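Local coordinates for secretory-abundant heat soluble protein 1 (Ramazzottius varieornatus, PDB 5XN9), which acts as a secreted molecular shield in water-deficient conditions, helping the tardigrade to tolerate desiccation, at residues 23-26 and 31-34; 74-77 and 82-85; 96-101 and 105-110; 120-123 and 128-131. One frame throughout, in Å; residues are numbered along the deposited sequence.

Contact 1: 23-26 and 31-34; sequences AFIS and PLEQ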
loop_
_atom_site.group_PDB
_atom_site.type_symbol
_atom_site.label_atom_id
_atom_site.label_comp_id
_atom_site.label_asym_id
_atom_site.label_seq_id
_atom_site.Cartn_x
_atom_site.Cartn_y
_atom_site.Cartn_z
ATOM N N ALA A 23 -2.069 -4.690 -15.484
ATOM C CA ALA A 23 -2.046 -3.425 -16.213
ATOM C C ALA A 23 -1.423 -2.323 -15.371
ATOM O O ALA A 23 -0.704 -1.460 -15.890
ATOM C CB ALA A 23 -3.461 -3.034 -16.634
ATOM N N PHE A 24 -1.693 -2.333 -14.064
ATOM C CA PHE A 24 -1.077 -1.354 -13.176
ATOM C C PHE A 24 0.429 -1.569 -13.092
ATOM O O PHE A 24 1.209 -0.618 -13.215
ATOM C CB PHE A 24 -1.717 -1.433 -11.794
ATOM C CG PHE A 24 -1.013 -0.603 -10.764
ATOM C CD1 PHE A 24 -1.151 0.778 -10.753
ATOM C CD2 PHE A 24 -0.201 -1.200 -9.815
ATOM C CE1 PHE A 24 -0.495 1.545 -9.803
ATOM C CE2 PHE A 24 0.458 -0.440 -8.867
ATOM C CZ PHE A 24 0.310 0.936 -8.861
ATOM N N ILE A 25 0.852 -2.819 -12.888
ATOM C CA ILE A 25 2.278 -3.131 -12.825
ATOM C C ILE A 25 2.973 -2.752 -14.128
ATOM O O ILE A 25 4.061 -2.162 -14.117
ATOM C CB ILE A 25 2.486 -4.611 -12.459
ATOM C CG1 ILE A 25 2.003 -4.874 -11.033
ATOM C CG2 ILE A 25 3.946 -5.007 -12.600
ATOM C CD1 ILE A 25 2.714 -4.035 -9.991
ATOM N N SER A 26 2.355 -3.076 -15.269
ATOM C CA SER A 26 2.942 -2.713 -16.556
ATOM C C SER A 26 3.035 -1.200 -16.719
ATOM O O SER A 26 4.023 -0.688 -17.258
ATOM C CB SER A 26 2.135 -3.329 -17.699
ATOM O OG SER A 26 2.141 -4.744 -17.619
ATOM N N PRO A 31 8.489 -5.379 -14.556
ATOM C CA PRO A 31 8.287 -6.632 -15.298
ATOM C C PRO A 31 7.273 -7.525 -14.597
ATOM O O PRO A 31 7.345 -7.741 -13.385
ATOM C CB PRO A 31 9.683 -7.265 -15.305
ATOM C CG PRO A 31 10.344 -6.715 -14.079
ATOM C CD PRO A 31 9.813 -5.319 -13.912
ATOM N N LEU A 32 6.323 -8.049 -15.377
ATOM C CA LEU A 32 5.320 -8.944 -14.808
ATOM C C LEU A 32 5.941 -10.244 -14.315
ATOM O O LEU A 32 5.407 -10.871 -13.393
ATOM C CB LEU A 32 4.217 -9.232 -15.828
ATOM C CG LEU A 32 3.318 -8.066 -16.244
ATOM C CD1 LEU A 32 2.380 -8.492 -17.362
ATOM C CD2 LEU A 32 2.528 -7.528 -15.055
ATOM N N GLU A 33 7.067 -10.657 -14.909
ATOM C CA GLU A 33 7.710 -11.910 -14.521
ATOM C C GLU A 33 8.054 -11.935 -13.039
ATOM O O GLU A 33 8.085 -13.008 -12.427
ATOM C CB GLU A 33 8.980 -12.133 -15.346
ATOM C CG GLU A 33 8.745 -12.535 -16.796
ATOM C CD GLU A 33 8.231 -11.394 -17.654
ATOM O OE1 GLU A 33 8.384 -10.222 -17.250
ATOM O OE2 GLU A 33 7.673 -11.672 -18.736
ATOM N N GLN A 34 8.314 -10.772 -12.446
ATOM C CA GLN A 34 8.690 -10.690 -11.046
ATOM C C GLN A 34 7.721 -9.897 -10.184
ATOM O O GLN A 34 7.811 -9.979 -8.957
ATOM C CB GLN A 34 10.104 -10.104 -10.896
ATOM C CG GLN A 34 11.212 -11.109 -11.171
ATOM C CD GLN A 34 12.260 -10.587 -12.134
ATOM O OE1 GLN A 34 12.266 -9.406 -12.490
ATOM N NE2 GLN A 34 13.155 -11.470 -12.565
#
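I25 and S26, late in the helix that spans 21-27, meet L32 at the start of helix 32-35. One residue earlier, F24 looks away from this junction, and its ring goes inward to Y123 of the barrel wall. I25 is the buried partner: its methyl CG2 lies 3.8 Å from L32 CD2, the two side chains meeting at a slant, while the CG1 arm leads off from the second helix. CG2 reaches L32 because it stands opposite the backbone N, with CG1 beside that N (chi1 -66°). S26 follows, exposed to solvent. Its OG has both CD1 and CG of L32 at 3.8 Å, so a hydroxyl rests against an isobutyl group, and its polar need is met elsewhere, by the carbonyl O of D22 one turn back. P31 holds the N-cap position of the second helix, and the weak bond from Q34 N to P31 O (3.3 Å) opens that turn. The pair forms the short helix-turn-helix lid expected at the mouth of a fatty-acid-binding-protein barrel. With 141 Å² buried and no polar bond between the segments, the two helices meet here by van der Waals contact alone.

Contact 2: 74-77 and 82-85; sequences EGTT and TEIK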
loop_
_atom_site.group_PDB
_atom_site.type_symbol
_atom_site.label_atom_id
_atom_site.label_comp_id
_atom_site.label_asym_id
_atom_site.label_seq_id
_atom_site.Cartn_x
_atom_site.Cartn_y
_atom_site.Cartn_z
ATOM N N GLU A 74 5.291 14.610 4.707
ATOM C CA GLU A 74 6.069 13.862 3.733
ATOM C C GLU A 74 7.027 12.907 4.432
ATOM O O GLU A 74 7.520 13.171 5.531
ATOM C CB GLU A 74 6.884 14.821 2.866
ATOM C CG GLU A 74 6.058 15.858 2.154
ATOM C CD GLU A 74 6.920 16.887 1.447
ATOM O OE1 GLU A 74 8.145 16.911 1.692
ATOM O OE2 GLU A 74 6.371 17.668 0.647
ATOM N N GLY A 75 7.281 11.778 3.776
ATOM C CA GLY A 75 8.335 10.883 4.192
ATOM C C GLY A 75 8.987 10.261 2.971
ATOM O O GLY A 75 8.541 10.461 1.839
ATOM N N THR A 76 10.066 9.527 3.213
ATOM C CA THR A 76 10.781 8.864 2.135
ATOM C C THR A 76 11.105 7.431 2.516
ATOM O O THR A 76 11.330 7.102 3.687
ATOM C CB THR A 76 12.091 9.575 1.754
ATOM O OG1 THR A 76 12.978 9.573 2.876
ATOM C CG2 THR A 76 11.824 11.008 1.312
ATOM N N THR A 77 11.139 6.581 1.497
ATOM C CA THR A 77 11.610 5.216 1.641
ATOM C C THR A 77 12.399 4.860 0.386
ATOM O O THR A 77 12.560 5.678 -0.526
ATOM C CB THR A 77 10.449 4.258 1.967
ATOM O OG1 THR A 77 10.958 2.960 2.302
ATOM C CG2 THR A 77 9.498 4.137 0.804
ATOM N N THR A 82 15.573 2.764 -5.808
ATOM C CA THR A 82 14.626 3.743 -6.305
ATOM C C THR A 82 14.107 4.476 -5.078
ATOM O O THR A 82 13.534 3.846 -4.184
ATOM C CB THR A 82 13.477 3.049 -7.037
ATOM O OG1 THR A 82 13.977 2.290 -8.145
ATOM C CG2 THR A 82 12.488 4.074 -7.542
ATOM N N GLU A 83 14.353 5.779 -5.004
ATOM C CA GLU A 83 13.815 6.563 -3.906
ATOM C C GLU A 83 12.324 6.784 -4.118
ATOM O O GLU A 83 11.868 7.030 -5.240
ATOM C CB GLU A 83 14.520 7.913 -3.795
ATOM C CG GLU A 83 14.081 8.725 -2.583
ATOM C CD GLU A 83 14.239 10.215 -2.796
ATOM O OE1 GLU A 83 14.092 10.670 -3.952
ATOM O OE2 GLU A 83 14.511 10.931 -1.809
ATOM N N ILE A 84 11.566 6.712 -3.028
ATOM C CA ILE A 84 10.118 6.824 -3.064
ATOM C C ILE A 84 9.719 7.891 -2.050
ATOM O O ILE A 84 10.042 7.769 -0.862
ATOM C CB ILE A 84 9.453 5.480 -2.713
ATOM C CG1 ILE A 84 9.969 4.356 -3.622
ATOM C CG2 ILE A 84 7.946 5.598 -2.753
ATOM C CD1 ILE A 84 9.755 4.605 -5.080
ATOM N N LYS A 85 9.041 8.941 -2.512
ATOM C CA LYS A 85 8.481 9.948 -1.620
ATOM C C LYS A 85 7.006 9.650 -1.408
ATOM O O LYS A 85 6.301 9.279 -2.349
ATOM C CB LYS A 85 8.625 11.344 -2.217
ATOM C CG LYS A 85 10.043 11.779 -2.508
ATOM C CD LYS A 85 10.046 13.235 -2.943
ATOM C CE LYS A 85 11.171 13.546 -3.914
ATOM N NZ LYS A 85 11.054 14.925 -4.471
#
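T77 and I84 form an antiparallel, hydrogen-bonded pair in the beta hairpin of strands 75-79 and 82-91, part of the fatty-acid-binding-protein type barrel. Their backbones close a two-bond ring. T77 N gives to I84 O over 2.9 Å, in the carbonyl plane and nearly straight at 167°, while the return bond from I84 N comes to T77 O tilted by 34° from the carbonyl plane. Next to this ring lies the non-hydrogen-bonded pair T76 and K85, where weaker CA-H...O contacts take over: T76 CA reaches I84 O at 3.3 Å and K85 CA reaches G75 O at 3.5 Å.

The closer apolar contact is on the face carrying T77 and I84. These two side chains run alongside each other, T77 CG2 resting 3.8 Å from I84 CB, and I84 continues onto V99 and V101 of the next strand. T77 is turned with OG1 opposite its backbone N (chi1 -171°), which presents the methyl to I84 and leaves the hydroxyl to bond N65 ND2. N65 belongs to strand 63-69, at the other end of the strand order, so this bond links the two outermost strands of the sheet.

On the face of T76 and K85 the touch is slight and partly polar. The carboxylate of E83 swings in obliquely until OE2 stands 4.1 Å from the methyl CG2 of T76.

Contact 3: 96-101 and 105-110; sequences KAEVHV and NKVIHD. With ZN (zinc ion), chain D.
V99 and I108 face each other at the centre of the tightly packed side, with their CB atoms 3.9 Å apart. Next to them V101 CG2 meets I108 CD1 at a slant, 4.1 Å away, and at the other end the CB atoms of A97 and D110 come together. V101 also touches T82 of strand 82-91, extending this row across the sheet.

Between the two faces runs an antiparallel ladder of six backbone hydrogen bonds. The strands form a beta hairpin of the barrel wall, and N105 and K106 both face V101 in a G1 beta bulge. N105 takes the left-handed backbone conformation there (phi 52°). The bond from K106 N to V101 O stretches to 3.3 Å, and its donor stands above the carbonyl plane.

The opposite face, with E98, H100, V107 and H109, is more exposed and polar, and carries a zinc ion. In one of two H109 conformers, E98 OE2 and H109 NE2 each bind it at 2.0 Å, whereas E98 OE1 stays farther off at 2.7 Å. A bend in the E98 chain (chi2 80°) swings the carboxylate across toward H109, whose imidazole is turned 53° from it, with OE2 in the ring plane at its edge. V107 CG1 flanks this carboxylate, 3.5 Å from OE2. Opposite V107, nearer the turn, the H100 ring barely reaches it, CD2 to CG2 being 4.2 Å.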
loop_
_atom_site.group_PDB
_atom_site.type_symbol
_atom_site.label_atom_id
_atom_site.label_comp_id
_atom_site.label_asym_id
_atom_site.label_seq_id
_atom_site.Cartn_x
_atom_site.Cartn_y
_atom_site.Cartn_z
ATOM N N LYS A 96 -5.225 7.451 2.340
ATOM C CA LYS A 96 -4.679 7.636 1.003
ATOM C C LYS A 96 -3.190 7.926 1.103
ATOM O O LYS A 96 -2.744 8.581 2.044
ATOM C CB LYS A 96 -5.374 8.794 0.273
ATOM C CG LYS A 96 -6.819 8.487 -0.064
ATOM C CD LYS A 96 -7.443 9.537 -0.965
ATOM C CE LYS A 96 -8.793 9.066 -1.506
ATOM N NZ LYS A 96 -9.583 10.186 -2.056
ATOM N N ALA A 97 -2.418 7.421 0.146
ATOM C CA ALA A 97 -1.010 7.771 0.028
ATOM C C ALA A 97 -0.750 8.362 -1.348
ATOM O O ALA A 97 -1.160 7.792 -2.376
ATOM C CB ALA A 97 -0.085 6.577 0.270
ATOM N N GLU A 98 -0.056 9.494 -1.359
ATOM C CA GLU A 98 0.435 10.133 -2.575
ATOM C C GLU A 98 1.911 9.777 -2.714
ATOM O O GLU A 98 2.710 10.100 -1.830
ATOM C CB GLU A 98 0.310 11.650 -2.434
ATOM C CG GLU A 98 0.614 12.405 -3.713
ATOM C CD GLU A 98 -0.555 12.413 -4.675
ATOM O OE1 GLU A 98 -1.665 11.989 -4.287
ATOM O OE2 GLU A 98 -0.352 12.860 -5.823
ATOM N N VAL A 99 2.273 9.100 -3.800
ATOM C CA VAL A 99 3.611 8.536 -3.953
ATOM C C VAL A 99 4.290 9.140 -5.180
ATOM O O VAL A 99 3.748 9.075 -6.289
ATOM C CB VAL A 99 3.563 7.006 -4.043
ATOM C CG1 VAL A 99 4.950 6.468 -4.254
ATOM C CG2 VAL A 99 2.935 6.417 -2.773
ATOM N N HIS A 100 5.472 9.724 -4.988
ATOM C CA HIS A 100 6.299 10.177 -6.104
ATOM C C HIS A 100 7.435 9.192 -6.286
ATOM O O HIS A 100 8.088 8.819 -5.309
ATOM C CB HIS A 100 6.966 11.526 -5.828
ATOM C CG HIS A 100 6.080 12.722 -5.984
ATOM N ND1 HIS A 100 5.210 13.137 -4.997
ATOM C CD2 HIS A 100 6.009 13.656 -6.965
ATOM C CE1 HIS A 100 4.608 14.247 -5.382
ATOM N NE2 HIS A 100 5.074 14.585 -6.574
ATOM N N VAL A 101 7.692 8.807 -7.530
ATOM C CA VAL A 101 8.912 8.079 -7.869
ATOM C C VAL A 101 9.704 8.961 -8.826
ATOM O O VAL A 101 9.565 8.830 -10.054
ATOM C CB VAL A 101 8.597 6.708 -8.481
ATOM C CG1 VAL A 101 9.870 5.924 -8.642
ATOM C CG2 VAL A 101 7.585 5.956 -7.616
ATOM N N ASN A 105 9.689 9.536 -13.055
ATOM C CA ASN A 105 8.626 10.487 -13.362
ATOM C C ASN A 105 7.243 9.844 -13.229
ATOM O O ASN A 105 6.384 9.956 -14.110
ATOM C CB ASN A 105 8.826 11.122 -14.742
ATOM C CG ASN A 105 7.948 12.335 -14.950
ATOM O OD1 ASN A 105 7.656 13.063 -14.001
ATOM N ND2 ASN A 105 7.511 12.555 -16.186
ATOM N N LYS A 106 7.032 9.141 -12.117
ATOM C CA LYS A 106 5.745 8.522 -11.836
ATOM C C LYS A 106 5.139 9.102 -10.565
ATOM O O LYS A 106 5.848 9.402 -9.592
ATOM C CB LYS A 106 5.856 6.994 -11.703
ATOM C CG LYS A 106 6.225 6.241 -12.987
ATOM C CD LYS A 106 5.045 6.135 -13.958
ATOM C CE LYS A 106 5.415 5.380 -15.237
ATOM N NZ LYS A 106 6.066 6.272 -16.228
ATOM N N VAL A 107 3.820 9.268 -10.597
ATOM C CA VAL A 107 3.017 9.608 -9.431
ATOM C C VAL A 107 1.993 8.498 -9.258
ATOM O O VAL A 107 1.283 8.155 -10.210
ATOM C CB VAL A 107 2.321 10.972 -9.614
ATOM C CG1 VAL A 107 1.410 11.284 -8.423
ATOM C CG2 VAL A 107 3.356 12.059 -9.814
ATOM N N ILE A 108 1.931 7.928 -8.058
ATOM C CA ILE A 108 1.067 6.791 -7.759
ATOM C C ILE A 108 0.101 7.191 -6.655
ATOM O O ILE A 108 0.493 7.846 -5.682
ATOM C CB ILE A 108 1.894 5.569 -7.308
ATOM C CG1 ILE A 108 2.920 5.176 -8.376
ATOM C CG2 ILE A 108 0.990 4.387 -6.998
ATOM C CD1 ILE A 108 3.899 4.132 -7.902
ATOM N N HIS A 109 -1.166 6.818 -6.824
ATOM C CA HIS A 109 -2.177 6.961 -5.786
ATOM C C HIS A 109 -2.455 5.596 -5.179
ATOM O O HIS A 109 -2.703 4.629 -5.906
ATOM C CB HIS A 109 -3.477 7.515 -6.371
ATOM C CG HIS A 109 -3.400 8.956 -6.755
ATOM N ND1 HIS A 109 -4.406 9.596 -7.450
ATOM C CD2 HIS A 109 -2.440 9.886 -6.537
ATOM C CE1 HIS A 109 -4.062 10.856 -7.652
ATOM N NE2 HIS A 109 -2.878 11.059 -7.101
ATOM N N ASP A 110 -2.411 5.522 -3.853
ATOM C CA ASP A 110 -2.847 4.348 -3.115
ATOM C C ASP A 110 -4.033 4.763 -2.260
ATOM O O ASP A 110 -4.040 5.853 -1.687
ATOM C CB ASP A 110 -1.744 3.881 -2.168
ATOM C CG ASP A 110 -0.728 2.996 -2.841
ATOM O OD1 ASP A 110 -0.933 2.642 -4.023
ATOM O OD2 ASP A 110 0.269 2.644 -2.177
HETATM ZN ZN ZN D . -2.052 12.917 -6.841
#

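Contact 4: 120-123 and 128-131; sequences EKTY and VTAK. With ACY (acetic acid), chain L.
K131 runs alongside T122 to reach E120, burying more surface than any other residue here. In the conformer of E120 described, NZ makes a salt bridge to OE1 at 2.6 Å, approached nearly along the C-O axis, and NZ also donates to T122 OG1 at 2.8 Å. A turn at the last torsion (chi4 -71°) of an otherwise extended chain brings the ammonium between the two oxygens.

Y123, the second main residue, lies on the other face of the sheet. Its backbone pairs with A130 through two hydrogen bonds of 2.8 Å. The ring turns its edge to the same strand, CD1 3.5 Å from A130 O, which lies in the ring plane. One face is covered near the rim by K121 CG, and F21 of the helical lid meets the ring edge-to-face.

At the far end Y123 OH donates to O of an acetate, 2.7 Å away, while K121 NZ grips its OXT at 2.6 Å. R132 NH1 also bonds to this anion, which probably came from the crystallisation liquor. Inside an antiparallel beta-barrel, the arginine and tyrosine contacts recall the carboxylate site of fatty-acid-binding proteins, with K121 an added partner, consistent with lipid binding.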
loop_
_atom_site.group_PDB
_atom_site.type_symbol
_atom_site.label_atom_id
_atom_site.label_comp_id
_atom_site.label_asym_id
_atom_site.label_seq_id
_atom_site.Cartn_x
_atom_site.Cartn_y
_atom_site.Cartn_z
ATOM N N GLU A 120 -10.319 -2.798 0.841
ATOM C CA GLU A 120 -10.158 -2.665 -0.601
ATOM C C GLU A 120 -9.033 -1.669 -0.863
ATOM O O GLU A 120 -9.111 -0.518 -0.424
ATOM C CB GLU A 120 -11.468 -2.172 -1.218
ATOM C CG GLU A 120 -11.480 -2.090 -2.738
ATOM C CD GLU A 120 -12.827 -1.642 -3.294
ATOM O OE1 GLU A 120 -12.841 -0.758 -4.179
ATOM O OE2 GLU A 120 -13.871 -2.168 -2.847
ATOM N N LYS A 121 -7.980 -2.115 -1.546
ATOM C CA LYS A 121 -6.873 -1.244 -1.910
ATOM C C LYS A 121 -6.974 -0.906 -3.387
ATOM O O LYS A 121 -7.118 -1.800 -4.228
ATOM C CB LYS A 121 -5.509 -1.865 -1.611
ATOM C CG LYS A 121 -4.374 -0.882 -1.840
ATOM C CD LYS A 121 -3.057 -1.353 -1.245
ATOM C CE LYS A 121 -1.975 -0.347 -1.550
ATOM N NZ LYS A 121 -0.625 -0.850 -1.188
ATOM N N THR A 122 -6.922 0.382 -3.694
ATOM C CA THR A 122 -6.964 0.864 -5.064
ATOM C C THR A 122 -5.611 1.467 -5.399
ATOM O O THR A 122 -5.047 2.222 -4.602
ATOM C CB THR A 122 -8.068 1.908 -5.221
ATOM O OG1 THR A 122 -9.325 1.321 -4.864
ATOM C CG2 THR A 122 -8.138 2.388 -6.659
ATOM N N TYR A 123 -5.091 1.118 -6.569
ATOM C CA TYR A 123 -3.788 1.562 -7.035
ATOM C C TYR A 123 -4.038 2.300 -8.335
ATOM O O TYR A 123 -4.697 1.763 -9.228
ATOM C CB TYR A 123 -2.892 0.351 -7.351
ATOM C CG TYR A 123 -2.812 -0.742 -6.289
ATOM C CD1 TYR A 123 -3.883 -1.603 -6.051
ATOM C CD2 TYR A 123 -1.652 -0.940 -5.565
ATOM C CE1 TYR A 123 -3.810 -2.602 -5.099
ATOM C CE2 TYR A 123 -1.562 -1.948 -4.612
ATOM C CZ TYR A 123 -2.645 -2.776 -4.382
ATOM O OH TYR A 123 -2.565 -3.779 -3.436
ATOM N N VAL A 128 -4.714 4.451 -15.210
ATOM C CA VAL A 128 -4.750 3.005 -15.018
ATOM C C VAL A 128 -5.060 2.731 -13.553
ATOM O O VAL A 128 -4.326 3.186 -12.662
ATOM C CB VAL A 128 -3.424 2.352 -15.435
ATOM C CG1 VAL A 128 -3.443 0.865 -15.122
ATOM C CG2 VAL A 128 -3.157 2.586 -16.917
ATOM N N THR A 129 -6.139 1.989 -13.294
ATOM C CA THR A 129 -6.546 1.702 -11.926
ATOM C C THR A 129 -6.574 0.197 -11.710
ATOM O O THR A 129 -7.100 -0.549 -12.544
ATOM C CB THR A 129 -7.959 2.239 -11.685
ATOM O OG1 THR A 129 -8.004 3.633 -12.018
ATOM C CG2 THR A 129 -8.382 2.033 -10.239
ATOM N N ALA A 130 -6.021 -0.248 -10.585
ATOM C CA ALA A 130 -6.136 -1.636 -10.169
ATOM C C ALA A 130 -6.702 -1.695 -8.759
ATOM O O ALA A 130 -6.677 -0.713 -8.013
ATOM C CB ALA A 130 -4.797 -2.373 -10.234
ATOM N N LYS A 131 -7.219 -2.866 -8.398
ATOM C CA LYS A 131 -7.783 -3.056 -7.077
ATOM C C LYS A 131 -7.367 -4.408 -6.535
ATOM O O LYS A 131 -7.179 -5.374 -7.283
ATOM C CB LYS A 131 -9.305 -2.966 -7.102
ATOM C CG LYS A 131 -9.821 -1.554 -7.270
ATOM C CD LYS A 131 -11.326 -1.544 -7.380
ATOM C CE LYS A 131 -11.853 -0.128 -7.464
ATOM N NZ LYS A 131 -11.706 0.556 -6.164
HETATM C C ACY L . 0.525 -4.235 -2.529
HETATM O O ACY L . -0.102 -4.928 -3.362
HETATM O OXT ACY L . 0.025 -3.275 -1.904
HETATM C CH3 ACY L . 1.962 -4.575 -2.260
#

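Contacts 2, 3 and 4 are hairpins of one antiparallel sheet, whereas contact 1 joins two short helices of the lid. Contacts 2 and 3 lie at the surface, about 10 Å apart between centres, and are stitched together by adjoining strands, with a probable hydrogen bond between K85 O and H100 N. Contact 3 reaches contact 4 through neighbouring strands too, D110 lying beside Y123. Contact 1 is partly buried, like contact 4, and F24 ties it to A130 there and to I108 of contact 3; contact 2 it does not touch. Their chemistry differs accordingly: sparse apolar touch in the lid, mostly backbone pairing at the sheet edge in contact 2, metal binding outside the wall, and anion binding within.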